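Local coordinates for protein 378aa long hypothetical citrate synthase (Sulfolobus tokodaii, PDB 1VGM) that is probably a member of the citrate synthase family, a mostly helical protein that pairs with a second copy of itself in the assembly, at residues A[296-299]-A[300-304]; A[48-51]-A[52-56]; A[192-195]-A[196-199]; A[126-129]-A[130-134]; A[57-60]-A[61-64]. One frame throughout, in Å; residues are numbered along the deposited sequence.

Contact 1: residues A[296-299]-A[300-304]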
loop_
_atom_site.group_PDB
_atom_site.type_symbol
_atom_site.label_atom_id
_atom_site.label_comp_id
_atom_site.label_asym_id
_atom_site.label_seq_id
_atom_site.Cartn_x
_atom_site.Cartn_y
_atom_site.Cartn_z
ATOM N N ILE A 296 -37.369 -0.903 -2.635
ATOM C CA ILE A 296 -36.489 0.241 -2.441
ATOM C C ILE A 296 -35.965 0.729 -3.788
ATOM O O ILE A 296 -35.824 1.933 -4.013
ATOM C CB ILE A 296 -35.289 -0.121 -1.533
ATOM C CG1 ILE A 296 -35.778 -0.449 -0.117
ATOM C CG2 ILE A 296 -34.291 1.033 -1.514
ATOM C CD1 ILE A 296 -36.524 0.692 0.550
ATOM N N GLU A 297 -35.678 -0.209 -4.685
ATOM C CA GLU A 297 -35.207 0.150 -6.016
ATOM C C GLU A 297 -36.261 0.985 -6.744
ATOM O O GLU A 297 -35.935 1.999 -7.354
ATOM C CB GLU A 297 -34.885 -1.100 -6.840
ATOM C CG GLU A 297 -34.405 -0.778 -8.252
ATOM C CD GLU A 297 -34.467 -1.970 -9.179
ATOM O OE1 GLU A 297 -34.454 -3.111 -8.677
ATOM O OE2 GLU A 297 -34.525 -1.768 -10.408
ATOM N N LYS A 298 -37.519 0.556 -6.671
ATOM C CA LYS A 298 -38.617 1.306 -7.284
ATOM C C LYS A 298 -38.760 2.727 -6.721
ATOM O O LYS A 298 -38.793 3.699 -7.475
ATOM C CB LYS A 298 -39.938 0.550 -7.111
ATOM C CG LYS A 298 -41.098 1.134 -7.907
ATOM C CD LYS A 298 -40.767 1.217 -9.397
ATOM C CE LYS A 298 -40.449 -0.154 -10.001
ATOM N NZ LYS A 298 -41.621 -0.755 -10.715
ATOM N N LEU A 299 -38.842 2.848 -5.401
ATOM C CA LEU A 299 -38.918 4.164 -4.776
ATOM C C LEU A 299 -37.691 4.984 -5.152
ATOM O O LEU A 299 -37.800 6.172 -5.476
ATOM C CB LEU A 299 -39.012 4.023 -3.256
ATOM C CG LEU A 299 -40.215 3.190 -2.799
ATOM C CD1 LEU A 299 -40.106 2.896 -1.305
ATOM C CD2 LEU A 299 -41.511 3.938 -3.124
ATOM N N GLY A 300 -36.530 4.332 -5.120
ATOM C CA GLY A 300 -35.281 4.975 -5.490
ATOM C C GLY A 300 -35.277 5.564 -6.887
ATOM O O GLY A 300 -34.902 6.722 -7.079
ATOM N N VAL A 301 -35.689 4.770 -7.866
ATOM C CA VAL A 301 -35.781 5.246 -9.240
ATOM C C VAL A 301 -36.797 6.385 -9.367
ATOM O O VAL A 301 -36.477 7.435 -9.922
ATOM C CB VAL A 301 -36.167 4.092 -10.213
ATOM C CG1 VAL A 301 -36.395 4.642 -11.621
ATOM C CG2 VAL A 301 -35.058 3.047 -10.249
ATOM N N ASP A 302 -38.011 6.187 -8.852
ATOM C CA ASP A 302 -39.026 7.248 -8.872
ATOM C C ASP A 302 -38.469 8.567 -8.339
ATOM O O ASP A 302 -38.800 9.642 -8.834
ATOM C CB ASP A 302 -40.244 6.857 -8.025
ATOM C CG ASP A 302 -41.019 5.695 -8.609
ATOM O OD1 ASP A 302 -40.816 5.372 -9.796
ATOM O OD2 ASP A 302 -41.840 5.105 -7.874
ATOM N N THR A 303 -37.627 8.484 -7.317
ATOM C CA THR A 303 -37.137 9.689 -6.650
ATOM C C THR A 303 -35.959 10.301 -7.407
ATOM O O THR A 303 -35.888 11.519 -7.582
ATOM C CB THR A 303 -36.703 9.385 -5.205
ATOM O OG1 THR A 303 -37.849 9.024 -4.432
ATOM C CG2 THR A 303 -36.062 10.599 -4.570
ATOM N N PHE A 304 -35.042 9.449 -7.861
ATOM C CA PHE A 304 -33.724 9.903 -8.295
ATOM C C PHE A 304 -33.457 9.670 -9.778
ATOM O O PHE A 304 -32.495 10.202 -10.330
ATOM C CB PHE A 304 -32.635 9.207 -7.483
ATOM C CG PHE A 304 -32.677 9.518 -6.016
ATOM C CD1 PHE A 304 -32.922 8.512 -5.092
ATOM C CD2 PHE A 304 -32.451 10.813 -5.556
ATOM C CE1 PHE A 304 -32.925 8.774 -3.731
ATOM C CE2 PHE A 304 -32.450 11.091 -4.187
ATOM C CZ PHE A 304 -32.693 10.069 -3.275
#
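Thr-303 reaches back one turn to Leu-299 with two donors at once, in the last turns of helix 284-304. Its backbone N and its hydroxyl OG1 each lie 3.0 Å from Leu-299 O and donate to it, arriving from opposite faces of the carbonyl plane; OG1 stands 36° out of that plane. With OG1 set beside its own backbone N (chi1 -67°), the hydroxyl swings back along the helix and doubles the normal main-chain bond, a familiar use of threonine within an alpha-helix. The tight part lies around Gly-300 and Val-301. Gly-300 N sits 2.7 Å from Ile-296 O in a short helical hydrogen bond, with the glycine itself buried. Val-301 turns its CG2 branch back over the preceding turn, against Glu-297 O at 3.2 Å, while its N-H bonds to the same oxygen. The outer flank is looser. Here Asp-302 N makes an almost straight bond to Lys-298 O, yet the two exposed side chains do little more than pass one another. Lys-298 bends at each torsion beyond chi1, its CG stays 4.0 Å from Asp-302 OD2, and NZ ends 6.2 Å from OD1 of Asp-302, so any attraction between these opposite charges probably acts at long range. On another flank, Glu-297 OE1 is held by a salt bridge to Lys-273 and a hydrogen bond with Tyr-316. Leu-299 and Thr-303 pack on Phe-243 of helix 239-249, whereas Ile-296 and Glu-297 lean on Phe-315 of helix 314-323.

Contact 2: residues A[48-51]-A[52-56]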
loop_
_atom_site.group_PDB
_atom_site.type_symbol
_atom_site.label_atom_id
_atom_site.label_comp_id
_atom_site.label_asym_id
_atom_site.label_seq_id
_atom_site.Cartn_x
_atom_site.Cartn_y
_atom_site.Cartn_z
ATOM N N LEU A 48 -11.974 -15.254 -18.402
ATOM C CA LEU A 48 -11.689 -13.839 -18.180
ATOM C C LEU A 48 -10.272 -13.572 -17.675
ATOM O O LEU A 48 -9.630 -12.607 -18.091
ATOM C CB LEU A 48 -12.694 -13.234 -17.190
ATOM C CG LEU A 48 -12.458 -11.748 -16.868
ATOM C CD1 LEU A 48 -12.395 -10.922 -18.163
ATOM C CD2 LEU A 48 -13.582 -11.232 -15.971
ATOM N N ILE A 49 -9.781 -14.426 -16.787
ATOM C CA ILE A 49 -8.376 -14.375 -16.405
ATOM C C ILE A 49 -7.494 -14.339 -17.646
ATOM O O ILE A 49 -6.619 -13.477 -17.759
ATOM C CB ILE A 49 -7.964 -15.597 -15.546
ATOM C CG1 ILE A 49 -8.651 -15.541 -14.185
ATOM C CG2 ILE A 49 -6.454 -15.615 -15.352
ATOM C CD1 ILE A 49 -8.458 -16.817 -13.364
ATOM N N HIS A 50 -7.716 -15.269 -18.573
ATOM C CA HIS A 50 -6.868 -15.362 -19.761
ATOM C C HIS A 50 -7.084 -14.148 -20.665
ATOM O O HIS A 50 -6.145 -13.633 -21.274
ATOM C CB HIS A 50 -7.175 -16.650 -20.542
ATOM C CG HIS A 50 -6.261 -16.884 -21.705
ATOM N ND1 HIS A 50 -6.425 -16.257 -22.923
ATOM C CD2 HIS A 50 -5.167 -17.673 -21.834
ATOM C CE1 HIS A 50 -5.473 -16.651 -23.751
ATOM N NE2 HIS A 50 -4.696 -17.510 -23.115
ATOM N N LEU A 51 -8.329 -13.694 -20.753
ATOM C CA LEU A 51 -8.647 -12.519 -21.555
ATOM C C LEU A 51 -7.895 -11.296 -21.021
ATOM O O LEU A 51 -7.191 -10.608 -21.774
ATOM C CB LEU A 51 -10.159 -12.268 -21.533
ATOM C CG LEU A 51 -10.742 -11.060 -22.270
ATOM C CD1 LEU A 51 -10.413 -11.135 -23.759
ATOM C CD2 LEU A 51 -12.257 -11.023 -22.048
ATOM N N MET A 52 -8.037 -11.029 -19.723
ATOM C CA MET A 52 -7.443 -9.831 -19.136
ATOM C C MET A 52 -5.916 -9.858 -19.174
ATOM O O MET A 52 -5.284 -8.825 -19.392
ATOM C CB MET A 52 -7.912 -9.632 -17.687
ATOM C CG MET A 52 -9.384 -9.220 -17.527
ATOM S SD MET A 52 -9.925 -7.836 -18.573
ATOM C CE MET A 52 -10.361 -6.636 -17.361
ATOM N N LEU A 53 -5.315 -11.024 -18.956
ATOM C CA LEU A 53 -3.864 -11.086 -18.803
ATOM C C LEU A 53 -3.176 -11.272 -20.151
ATOM O O LEU A 53 -2.166 -10.626 -20.437
ATOM C CB LEU A 53 -3.471 -12.223 -17.856
ATOM C CG LEU A 53 -3.897 -12.045 -16.392
ATOM C CD1 LEU A 53 -3.549 -13.306 -15.594
ATOM C CD2 LEU A 53 -3.202 -10.832 -15.791
ATOM N N TYR A 54 -3.735 -12.149 -20.980
ATOM C CA TYR A 54 -3.114 -12.500 -22.252
ATOM C C TYR A 54 -3.733 -11.745 -23.430
ATOM O O TYR A 54 -3.109 -11.613 -24.480
ATOM C CB TYR A 54 -3.213 -14.015 -22.485
ATOM C CG TYR A 54 -2.417 -14.843 -21.494
ATOM C CD1 TYR A 54 -2.910 -15.090 -20.215
ATOM C CD2 TYR A 54 -1.161 -15.363 -21.826
ATOM C CE1 TYR A 54 -2.178 -15.829 -19.287
ATOM C CE2 TYR A 54 -0.416 -16.111 -20.897
ATOM C CZ TYR A 54 -0.935 -16.337 -19.632
ATOM O OH TYR A 54 -0.216 -17.077 -18.713
ATOM N N GLY A 55 -4.956 -11.249 -23.263
ATOM C CA GLY A 55 -5.517 -10.335 -24.248
ATOM C C GLY A 55 -6.655 -10.894 -25.089
ATOM O O GLY A 55 -7.421 -10.129 -25.677
ATOM N N GLU A 56 -6.781 -12.217 -25.152
ATOM C CA GLU A 56 -7.883 -12.840 -25.887
ATOM C C GLU A 56 -8.593 -13.891 -25.043
ATOM O O GLU A 56 -8.051 -14.365 -24.046
ATOM C CB GLU A 56 -7.366 -13.499 -27.170
ATOM C CG GLU A 56 -6.535 -12.587 -28.057
ATOM C CD GLU A 56 -7.363 -11.528 -28.754
ATOM O OE1 GLU A 56 -6.767 -10.661 -29.425
ATOM O OE2 GLU A 56 -8.607 -11.560 -28.636
#
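His-50 and Tyr-54, one turn apart at the C-terminal end of helix 45-54, form an offset aromatic stack that is part of the way this helix is brought to a close. The ring planes differ by only 10°, with centroids 4.7 Å apart, and Tyr-54 CB sits over the imidazole face in a CH-pi contact. With CG anti to the backbone N (chi1 -175°), the His-50 ring lies along the helix flank, where its edge meets the chain beyond the last turn: ND1 donates to Glu-56 O at 2.7 Å, and that oxygen lies in the ring plane. Stack and bond together should fix the ring's rotation. The same Glu-56 O also receives a CA-H contact from Leu-51 at 3.2 Å. Elsewhere round the helix the packing is aliphatic and side by side, with Leu-48 CD1 on Met-52 CG at 3.5 Å and Ile-49 CG2 on Leu-53 CD1 at 3.7 Å. Tyr-54 OH bonds to Glu-119 of helix 117-139, and the Glu-56 carboxylate pairs with Arg-370 of the second subunit. Gly-55, with phi 110° and weak N-H bonds to the carbonyls of His-50 and Leu-51, gives the arrangement its character: a helix C-terminus with glycine, at positive phi, in the C' position.

Contact 3: residues A[192-195]-A[196-199]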
loop_
_atom_site.group_PDB
_atom_site.type_symbol
_atom_site.label_atom_id
_atom_site.label_comp_id
_atom_site.label_asym_id
_atom_site.label_seq_id
_atom_site.Cartn_x
_atom_site.Cartn_y
_atom_site.Cartn_z
ATOM N N ALA A 192 -3.080 2.653 -5.551
ATOM C CA ALA A 192 -2.021 2.298 -4.617
ATOM C C ALA A 192 -1.163 1.153 -5.173
ATOM O O ALA A 192 0.054 1.144 -5.003
ATOM C CB ALA A 192 -2.629 1.906 -3.261
ATOM N N ALA A 193 -1.789 0.192 -5.845
ATOM C CA ALA A 193 -1.021 -0.892 -6.467
ATOM C C ALA A 193 -0.106 -0.363 -7.578
ATOM O O ALA A 193 1.049 -0.766 -7.700
ATOM C CB ALA A 193 -1.964 -1.950 -7.031
ATOM N N LEU A 194 -0.631 0.535 -8.397
ATOM C CA LEU A 194 0.174 1.145 -9.440
ATOM C C LEU A 194 1.363 1.898 -8.843
ATOM O O LEU A 194 2.490 1.802 -9.342
ATOM C CB LEU A 194 -0.682 2.094 -10.274
ATOM C CG LEU A 194 -1.655 1.361 -11.197
ATOM C CD1 LEU A 194 -2.686 2.339 -11.766
ATOM C CD2 LEU A 194 -0.870 0.668 -12.298
ATOM N N VAL A 195 1.109 2.643 -7.771
ATOM C CA VAL A 195 2.164 3.417 -7.143
ATOM C C VAL A 195 3.285 2.500 -6.654
ATOM O O VAL A 195 4.462 2.816 -6.810
ATOM C CB VAL A 195 1.617 4.250 -5.960
ATOM C CG1 VAL A 195 2.769 4.870 -5.176
ATOM C CG2 VAL A 195 0.691 5.336 -6.477
ATOM N N ALA A 196 2.920 1.360 -6.073
ATOM C CA ALA A 196 3.914 0.369 -5.654
ATOM C C ALA A 196 4.615 -0.280 -6.851
ATOM O O ALA A 196 5.818 -0.534 -6.813
ATOM C CB ALA A 196 3.254 -0.704 -4.793
ATOM N N SER A 197 3.868 -0.568 -7.913
ATOM C CA SER A 197 4.477 -1.235 -9.059
ATOM C C SER A 197 5.468 -0.285 -9.726
ATOM O O SER A 197 6.442 -0.721 -10.338
ATOM C CB SER A 197 3.417 -1.665 -10.073
ATOM O OG SER A 197 2.947 -0.550 -10.804
ATOM N N SER A 198 5.220 1.011 -9.588
ATOM C CA SER A 198 6.100 2.027 -10.156
ATOM C C SER A 198 7.514 1.991 -9.581
ATOM O O SER A 198 8.456 2.436 -10.237
ATOM C CB SER A 198 5.508 3.420 -9.937
ATOM O OG SER A 198 6.053 4.019 -8.776
ATOM N N THR A 199 7.663 1.473 -8.363
ATOM C CA THR A 199 8.988 1.268 -7.769
ATOM C C THR A 199 9.483 -0.161 -8.011
ATOM O O THR A 199 10.532 -0.564 -7.506
ATOM C CB THR A 199 8.966 1.506 -6.251
ATOM O OG1 THR A 199 8.146 0.509 -5.621
ATOM C CG2 THR A 199 8.402 2.881 -5.933
#
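Ser-197 and Ser-198 both turn their hydroxyls back onto main-chain carbonyls three residues earlier, around the last turn of helix 188-197. Ser-197 OG donates to Leu-194 O at 2.8 Å, and the N-H of Ser-198 uses the same oxygen at 2.9 Å. The two donors come from the same face of the carbonyl plane but at different angles: the amide is well in front of the C=O, while the hydroxyl meets it from the flank, at a C=O...OG angle of 115°. A chi1 of 75° places this OG between the backbone N and the carbonyl carbon, which brings it to the flank of the Leu-194 carbonyl. The Ser-198 hydroxyl donates to Val-195 O at 2.8 Å with chi1 at 96°, off the usual staggered values, and it also accepts from Ile-358 N, so it both gives and receives. Ser-198 O in turn accepts from His-355 NE2. Further back, Ala-193 O takes the Ser-197 N-H at 2.8 Å, and Ala-192 O that of Ala-196 at 3.1 Å. Ala-196 O is met by Thr-199 N, also at 3.1 Å. Thr-199 OG1 lies 2.8 Å from Ala-196 O as well, but it has a second acceptor in Ala-213 O of the second subunit, and its single proton cannot be assigned. Such serine and threonine hydroxyls bonded to nearby carbonyls let polar side chains be buried. Ala-193 and Ala-196 rest on helix 203-214, Leu-194 and Ser-197 on helix 331-353, and Val-195 against Ala-188 of the second subunit, at the dimer interface.

Contact 4: residues A[126-129]-A[130-134]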
loop_
_atom_site.group_PDB
_atom_site.type_symbol
_atom_site.label_atom_id
_atom_site.label_comp_id
_atom_site.label_asym_id
_atom_site.label_seq_id
_atom_site.Cartn_x
_atom_site.Cartn_y
_atom_site.Cartn_z
ATOM N N ALA A 126 -4.962 -17.824 -7.497
ATOM C CA ALA A 126 -5.156 -19.066 -6.751
ATOM C C ALA A 126 -5.083 -18.833 -5.241
ATOM O O ALA A 126 -5.959 -19.257 -4.491
ATOM C CB ALA A 126 -4.107 -20.088 -7.179
ATOM N N LYS A 127 -4.038 -18.149 -4.799
ATOM C CA LYS A 127 -3.770 -18.021 -3.371
ATOM C C LYS A 127 -4.699 -17.021 -2.696
ATOM O O LYS A 127 -4.933 -17.106 -1.495
ATOM C CB LYS A 127 -2.311 -17.613 -3.155
ATOM C CG LYS A 127 -1.324 -18.671 -3.648
ATOM C CD LYS A 127 0.126 -18.231 -3.502
ATOM C CE LYS A 127 1.056 -19.141 -4.302
ATOM N NZ LYS A 127 0.912 -20.569 -3.904
ATOM N N THR A 128 -5.229 -16.077 -3.468
ATOM C CA THR A 128 -6.234 -15.145 -2.964
ATOM C C THR A 128 -7.484 -15.900 -2.498
ATOM O O THR A 128 -8.082 -15.566 -1.480
ATOM C CB THR A 128 -6.627 -14.123 -4.063
ATOM O OG1 THR A 128 -5.444 -13.495 -4.574
ATOM C CG2 THR A 128 -7.549 -13.061 -3.503
ATOM N N ALA A 129 -7.871 -16.929 -3.240
ATOM C CA ALA A 129 -8.993 -17.781 -2.848
ATOM C C ALA A 129 -8.684 -18.519 -1.547
ATOM O O ALA A 129 -9.523 -18.602 -0.649
ATOM C CB ALA A 129 -9.296 -18.796 -3.961
ATOM N N THR A 130 -7.476 -19.058 -1.449
ATOM C CA THR A 130 -7.078 -19.772 -0.244
ATOM C C THR A 130 -7.139 -18.818 0.947
ATOM O O THR A 130 -7.717 -19.133 1.987
ATOM C CB THR A 130 -5.648 -20.335 -0.396
ATOM O OG1 THR A 130 -5.601 -21.202 -1.537
ATOM C CG2 THR A 130 -5.228 -21.107 0.857
ATOM N N ILE A 131 -6.553 -17.640 0.788
ATOM C CA ILE A 131 -6.526 -16.666 1.874
ATOM C C ILE A 131 -7.933 -16.201 2.269
ATOM O O ILE A 131 -8.248 -16.114 3.449
ATOM C CB ILE A 131 -5.654 -15.447 1.493
ATOM C CG1 ILE A 131 -4.178 -15.832 1.611
ATOM C CG2 ILE A 131 -5.961 -14.258 2.395
ATOM C CD1 ILE A 131 -3.248 -14.924 0.825
ATOM N N THR A 132 -8.779 -15.914 1.287
ATOM C CA THR A 132 -10.110 -15.393 1.577
ATOM C C THR A 132 -10.963 -16.471 2.257
ATOM O O THR A 132 -11.716 -16.182 3.190
ATOM C CB THR A 132 -10.819 -14.923 0.277
ATOM O OG1 THR A 132 -10.043 -13.893 -0.354
ATOM C CG2 THR A 132 -12.203 -14.388 0.587
ATOM N N ALA A 133 -10.841 -17.712 1.790
ATOM C CA ALA A 133 -11.546 -18.832 2.398
ATOM C C ALA A 133 -11.159 -18.995 3.860
ATOM O O ALA A 133 -12.014 -19.233 4.720
ATOM C CB ALA A 133 -11.248 -20.116 1.637
ATOM N N ASN A 134 -9.873 -18.861 4.155
ATOM C CA ASN A 134 -9.397 -19.165 5.497
ATOM C C ASN A 134 -9.569 -17.993 6.458
ATOM O O ASN A 134 -9.621 -18.175 7.681
ATOM C CB ASN A 134 -7.932 -19.594 5.450
ATOM C CG ASN A 134 -7.775 -21.065 5.146
ATOM O OD1 ASN A 134 -7.959 -21.911 6.021
ATOM N ND2 ASN A 134 -7.445 -21.383 3.901
#
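Ile-131 N bonds to Lys-127 O, Thr-132 N to Thr-128 O and Ala-133 N to Ala-129 O, regular alpha-helical hydrogen bonds of 2.8, 2.9 and 2.9 Å in a buried part of the long helix 117-139, while the Thr-130 N to Ala-126 O bond is weak. Thr-132 adds a side-chain bond to this framework: its OG1 donates to Thr-128 O at 2.8 Å. Amide and hydroxyl approach that oxygen from opposite faces of its plane, so one carbonyl satisfies both. OG1 is carried there by a chi1 of -60°, which leaves the Thr-132 methyl beside its own carbonyl carbon. Thr-128 runs alongside, pointing the same way, and sends its own hydroxyl back to Ile-124 O, the same hydroxyl-to-carbonyl bond one turn earlier. On another face the CG1 branch of Ile-131 lies along Lys-127 O at 3.4 Å. Among the surrounding helices, Ala-129 packs on helix 153-162, Ile-131 on helix 93-108 and Thr-128 on helix 331-353, while Lys-127 NZ is held by Glu-75 O and Ser-73 O. At Asn-134 a second carbonyl is used twice: Asn-134 ND2 donates to Thr-130 O at 3.0 Å, from above the carbonyl plane and on the face opposite the Asn-134 N-H.

Contact 5: residues A[57-60]-A[61-64]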
loop_
_atom_site.group_PDB
_atom_site.type_symbol
_atom_site.label_atom_id
_atom_site.label_comp_id
_atom_site.label_asym_id
_atom_site.label_seq_id
_atom_site.Cartn_x
_atom_site.Cartn_y
_atom_site.Cartn_z
ATOM N N LEU A 57 -9.803 -14.257 -25.453
ATOM C CA LEU A 57 -10.464 -15.448 -24.930
ATOM C C LEU A 57 -9.628 -16.663 -25.283
ATOM O O LEU A 57 -9.099 -16.756 -26.389
ATOM C CB LEU A 57 -11.864 -15.585 -25.534
ATOM C CG LEU A 57 -12.793 -14.442 -25.126
ATOM C CD1 LEU A 57 -14.093 -14.525 -25.909
ATOM C CD2 LEU A 57 -13.046 -14.507 -23.615
ATOM N N PRO A 58 -9.481 -17.606 -24.344
ATOM C CA PRO A 58 -8.591 -18.738 -24.608
ATOM C C PRO A 58 -9.279 -19.800 -25.460
ATOM O O PRO A 58 -10.498 -19.966 -25.392
ATOM C CB PRO A 58 -8.262 -19.252 -23.215
ATOM C CG PRO A 58 -9.529 -18.998 -22.456
ATOM C CD PRO A 58 -10.097 -17.697 -23.007
ATOM N N ASN A 59 -8.500 -20.527 -26.253
ATOM C CA ASN A 59 -8.993 -21.774 -26.813
ATOM C C ASN A 59 -8.925 -22.844 -25.742
ATOM O O ASN A 59 -8.487 -22.587 -24.619
ATOM C CB ASN A 59 -8.162 -22.200 -28.032
ATOM C CG ASN A 59 -6.697 -22.446 -27.695
ATOM O OD1 ASN A 59 -6.370 -22.996 -26.645
ATOM N ND2 ASN A 59 -5.809 -22.042 -28.598
ATOM N N ARG A 60 -9.359 -24.045 -26.090
ATOM C CA ARG A 60 -9.454 -25.117 -25.115
ATOM C C ARG A 60 -8.087 -25.407 -24.492
ATOM O O ARG A 60 -7.984 -25.631 -23.288
ATOM C CB ARG A 60 -10.011 -26.380 -25.781
ATOM C CG ARG A 60 -10.013 -27.618 -24.887
ATOM C CD ARG A 60 -11.142 -27.566 -23.870
ATOM N NE ARG A 60 -12.450 -27.566 -24.516
ATOM C CZ ARG A 60 -13.495 -26.873 -24.079
ATOM N NH1 ARG A 60 -14.670 -26.989 -24.682
ATOM N NH2 ARG A 60 -13.364 -26.065 -23.037
ATOM N N GLN A 61 -7.036 -25.405 -25.308
ATOM C CA GLN A 61 -5.703 -25.708 -24.797
ATOM C C GLN A 61 -5.244 -24.638 -23.812
ATOM O O GLN A 61 -4.781 -24.954 -22.712
ATOM C CB GLN A 61 -4.697 -25.813 -25.944
ATOM C CG GLN A 61 -5.089 -26.830 -27.005
ATOM C CD GLN A 61 -5.744 -26.182 -28.217
ATOM O OE1 GLN A 61 -5.073 -25.892 -29.214
ATOM N NE2 GLN A 61 -7.056 -25.945 -28.134
ATOM N N GLN A 62 -5.378 -23.376 -24.208
ATOM C CA GLN A 62 -4.993 -22.263 -23.350
ATOM C C GLN A 62 -5.809 -22.220 -22.059
ATOM O O GLN A 62 -5.261 -21.955 -20.992
ATOM C CB GLN A 62 -5.130 -20.933 -24.102
ATOM C CG GLN A 62 -4.186 -20.824 -25.305
ATOM C CD GLN A 62 -4.583 -19.725 -26.278
ATOM O OE1 GLN A 62 -5.765 -19.470 -26.498
ATOM N NE2 GLN A 62 -3.590 -19.075 -26.867
ATOM N N LEU A 63 -7.112 -22.482 -22.151
ATOM C CA LEU A 63 -7.965 -22.511 -20.961
ATOM C C LEU A 63 -7.529 -23.618 -20.007
ATOM O O LEU A 63 -7.525 -23.431 -18.794
ATOM C CB LEU A 63 -9.429 -22.720 -21.353
ATOM C CG LEU A 63 -10.480 -22.865 -20.241
ATOM C CD1 LEU A 63 -10.417 -21.694 -19.276
ATOM C CD2 LEU A 63 -11.858 -22.954 -20.867
ATOM N N ASN A 64 -7.157 -24.773 -20.551
ATOM C CA ASN A 64 -6.681 -25.871 -19.715
ATOM C C ASN A 64 -5.349 -25.544 -19.045
ATOM O O ASN A 64 -5.047 -26.041 -17.959
ATOM C CB ASN A 64 -6.547 -27.153 -20.541
ATOM C CG ASN A 64 -7.866 -27.900 -20.671
ATOM O OD1 ASN A 64 -8.746 -27.768 -19.823
ATOM N ND2 ASN A 64 -8.007 -28.688 -21.733
HETATM O O HOH W 1 -6.809 -17.393 -27.794
#
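A capping box formed by Asn-59 and Gln-62 opens helix 60-71, with Asn-59 at the N-cap. Asn-59 OD1 accepts the Gln-62 N-H at 2.7 Å in a practically straight bond (176°), and Gln-62 returns the favour, its OE1 taking the Asn-59 N-H at 2.9 Å in the carbonyl plane, on a lone pair. Asn-59 manages this with CG tucked between its backbone N and carbonyl carbon (chi1 61°), which folds the amide over the start of the helix; Gln-62 reaches back with a chain extended beyond CG. Their amide planes lie 22° apart and stacked. Gln-61 lays its own amide nearly parallel to that of Asn-59 as well, its NE2 3.4 Å from Asn-59 OD1 but badly angled for a bond. The first regular helical bond, Leu-63 N to Asn-59 O at 2.8 Å, follows directly. Just outside the cap, Pro-58 CG packs on Leu-63 CB at 3.9 Å, joining the residue before the N-cap to the fourth helical residue as in a hydrophobic staple. Beside it, Arg-60 brings the edge of its guanidinium toward Leu-63 CD2. The second subunit adjoins this corner: Arg-378 of that subunit bonds to Pro-58 O, and Ile-375 of the same neighbouring subunit packs on Arg-60 and Leu-63. Gln-62 OE1 has another donor besides Asn-59 N, because a water donates to it at 2.7 Å and also to Leu-57 O at 2.8 Å, tying the approach to the helix to the capping side chain.

Contacts 2 and 5 belong together: their centres are 10 Å apart, one closing helix 45-54 and the other opening helix 60-71, and the His-50 ring joins them, with its CG 3.4 Å from Pro-58 CB and its NE2 3.6 Å from Gln-62 CB. Both reach the second subunit, as does contact 3, though its centre is 21 Å from that of contact 2. Contact 4 approaches contact 2 to about 7 Å between nearest atoms without touching it. Contact 1 stands apart, 37 to 43 Å centre to centre from the rest, and touches only its own chain. Contacts 1, 3 and 4 share the device of a hydroxyl bonded back to a helix carbonyl.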